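Local coordinates for RNA polymerase II-associated protein 3 (Homo sapiens, PDB 6FM8), which provides a flexible scaffold that couples the chaperone HSP90 to the human R2TP co-chaperone complex, at residues A[25-30]-A[34-39]. Numbering follows the deposited sequence.
Sequences DFYIEK and LLIFEI
F26 and Y27, near the C-terminal end of helix 13-29, close over I36 and F37 in the first turn of helix 34-48. The arrangement is a helical hairpin: the axes of the two short segments run nearly antiparallel at 157° and approach to 9.5 Å, joined by a short loop, three residues of which lie between the segments. K30 is where the chain leaves the first helix, and the backbones come nearest at Y27 and I36, their CA atoms 5.9 Å apart. No hydrogen bond crosses here; the contact is apolar. I36, the one buried residue of the four, has its CB directed toward helix 13-29 and divides its two branches between the aromatics. Its CG1 meets the edge of the F26 ring in plane, while I36 CD1 lies 3.6 Å from F26 CE2. Its other branch, CG2, turns to the tyrosine and packs 3.6 Å from Y27 CB. K30 CG sits over the centre of one face of the F26 ring, 3.6 Å above its plane. Y27 has CG anti to its own N (chi1 -177°), which carries the ring across to the second helix, with I36 CB at its edge and Y27 CE1 3.6 Å from F37 CB. The same side chain also touches K32 and P33 of the connecting loop. With an alanine in place of Y27, F37 would probably lose the ring beside it across the hairpin, and K32 and P33 their contact with that side chain. At the far end of the tyrosine, Y27 OH reaches F37 CD1 at 3.5 Å, approaching the phenylalanine ring obliquely.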
loop_
_atom_site.group_PDB
_atom_site.type_symbol
_atom_site.label_atom_id
_atom_site.label_comp_id
_atom_site.label_asym_id
_atom_site.label_seq_id
_atom_site.Cartn_x
_atom_site.Cartn_y
_atom_site.Cartn_z
ATOM N N ASP A 25 10.210 -3.406 -1.255
ATOM C CA ASP A 25 11.565 -3.887 -0.961
ATOM C C ASP A 25 11.513 -5.254 -0.292
ATOM O O ASP A 25 12.260 -6.158 -0.684
ATOM C CB ASP A 25 12.308 -2.900 -0.048
ATOM C CG ASP A 25 12.888 -1.700 -0.753
ATOM O OD1 ASP A 25 12.725 -1.597 -1.989
ATOM O OD2 ASP A 25 13.455 -0.831 -0.060
ATOM N N PHE A 26 10.604 -5.410 0.699
ATOM C CA PHE A 26 10.410 -6.672 1.429
ATOM C C PHE A 26 9.879 -7.754 0.456
ATOM O O PHE A 26 10.332 -8.908 0.511
ATOM C CB PHE A 26 9.433 -6.450 2.601
ATOM C CG PHE A 26 9.236 -7.645 3.504
ATOM C CD1 PHE A 26 10.069 -7.853 4.601
ATOM C CD2 PHE A 26 8.189 -8.529 3.294
ATOM C CE1 PHE A 26 9.865 -8.934 5.458
ATOM C CE2 PHE A 26 7.998 -9.628 4.144
ATOM C CZ PHE A 26 8.832 -9.818 5.222
ATOM N N TYR A 27 8.970 -7.360 -0.460
ATOM C CA TYR A 27 8.387 -8.244 -1.486
ATOM C C TYR A 27 9.495 -8.873 -2.327
ATOM O O TYR A 27 9.563 -10.094 -2.411
ATOM C CB TYR A 27 7.405 -7.476 -2.372
ATOM C CG TYR A 27 6.691 -8.294 -3.429
ATOM C CD1 TYR A 27 5.779 -9.286 -3.075
ATOM C CD2 TYR A 27 6.871 -8.025 -4.782
ATOM C CE1 TYR A 27 5.094 -10.019 -4.046
ATOM C CE2 TYR A 27 6.179 -8.741 -5.764
ATOM C CZ TYR A 27 5.285 -9.731 -5.391
ATOM O OH TYR A 27 4.624 -10.457 -6.359
ATOM N N ILE A 28 10.417 -8.049 -2.849
ATOM C CA ILE A 28 11.555 -8.521 -3.648
ATOM C C ILE A 28 12.488 -9.392 -2.779
ATOM O O ILE A 28 12.862 -10.491 -3.195
ATOM C CB ILE A 28 12.301 -7.296 -4.271
ATOM C CG1 ILE A 28 11.361 -6.439 -5.196
ATOM C CG2 ILE A 28 13.620 -7.703 -4.987
ATOM C CD1 ILE A 28 10.637 -7.148 -6.342
ATOM N N GLU A 29 12.851 -8.902 -1.575
ATOM C CA GLU A 29 13.779 -9.568 -0.654
ATOM C C GLU A 29 13.314 -10.974 -0.238
ATOM O O GLU A 29 14.142 -11.879 -0.095
ATOM C CB GLU A 29 13.985 -8.707 0.600
ATOM C CG GLU A 29 15.221 -9.068 1.408
ATOM N N LYS A 30 12.005 -11.163 -0.063
ATOM C CA LYS A 30 11.475 -12.434 0.423
ATOM C C LYS A 30 10.959 -13.336 -0.714
ATOM O O LYS A 30 10.172 -14.249 -0.466
ATOM C CB LYS A 30 10.390 -12.166 1.480
ATOM C CG LYS A 30 10.910 -11.333 2.653
ATOM C CD LYS A 30 11.991 -12.051 3.463
ATOM C CE LYS A 30 12.602 -11.136 4.483
ATOM N NZ LYS A 30 13.591 -11.851 5.327
ATOM N N LEU A 34 2.928 -14.213 -1.717
ATOM C CA LEU A 34 1.557 -13.783 -2.054
ATOM C C LEU A 34 0.984 -12.840 -0.998
ATOM O O LEU A 34 0.258 -11.915 -1.353
ATOM C CB LEU A 34 0.623 -14.997 -2.244
ATOM C CG LEU A 34 -0.844 -14.733 -2.547
ATOM C CD1 LEU A 34 -1.047 -14.063 -3.925
ATOM C CD2 LEU A 34 -1.644 -16.024 -2.475
ATOM N N LEU A 35 1.307 -13.063 0.288
ATOM C CA LEU A 35 0.822 -12.194 1.364
ATOM C C LEU A 35 1.197 -10.725 1.091
ATOM O O LEU A 35 0.350 -9.844 1.219
ATOM C CB LEU A 35 1.400 -12.645 2.730
ATOM C CG LEU A 35 1.082 -11.743 3.938
ATOM C CD1 LEU A 35 -0.400 -11.732 4.241
ATOM C CD2 LEU A 35 1.895 -12.149 5.170
ATOM N N ILE A 36 2.451 -10.483 0.693
ATOM C CA ILE A 36 2.941 -9.098 0.473
ATOM C C ILE A 36 2.342 -8.534 -0.807
ATOM O O ILE A 36 1.954 -7.370 -0.837
ATOM C CB ILE A 36 4.489 -9.047 0.516
ATOM C CG1 ILE A 36 5.001 -9.739 1.818
ATOM C CG2 ILE A 36 5.026 -7.587 0.384
ATOM C CD1 ILE A 36 4.526 -9.074 3.183
ATOM N N PHE A 37 2.229 -9.362 -1.855
ATOM C CA PHE A 37 1.580 -8.961 -3.103
ATOM C C PHE A 37 0.165 -8.416 -2.819
ATOM O O PHE A 37 -0.235 -7.375 -3.343
ATOM C CB PHE A 37 1.486 -10.203 -4.024
ATOM C CG PHE A 37 0.729 -9.902 -5.292
ATOM C CD1 PHE A 37 1.367 -9.312 -6.374
ATOM C CD2 PHE A 37 -0.624 -10.212 -5.407
ATOM C CE1 PHE A 37 0.663 -9.021 -7.547
ATOM C CE2 PHE A 37 -1.333 -9.904 -6.574
ATOM C CZ PHE A 37 -0.676 -9.323 -7.640
ATOM N N GLU A 38 -0.595 -9.155 -2.001
ATOM C CA GLU A 38 -1.962 -8.779 -1.659
ATOM C C GLU A 38 -2.016 -7.420 -0.939
ATOM O O GLU A 38 -2.889 -6.600 -1.251
ATOM C CB GLU A 38 -2.602 -9.881 -0.809
ATOM C CG GLU A 38 -2.955 -11.117 -1.623
ATOM N N ILE A 39 -1.092 -7.167 -0.006
ATOM C CA ILE A 39 -1.077 -5.885 0.717
ATOM C C ILE A 39 -0.799 -4.743 -0.288
ATOM O O ILE A 39 -1.507 -3.726 -0.287
ATOM C CB ILE A 39 -0.070 -5.891 1.897
ATOM C CG1 ILE A 39 -0.446 -6.968 2.966
ATOM C CG2 ILE A 39 -0.016 -4.500 2.550
ATOM C CD1 ILE A 39 0.726 -7.276 3.978
#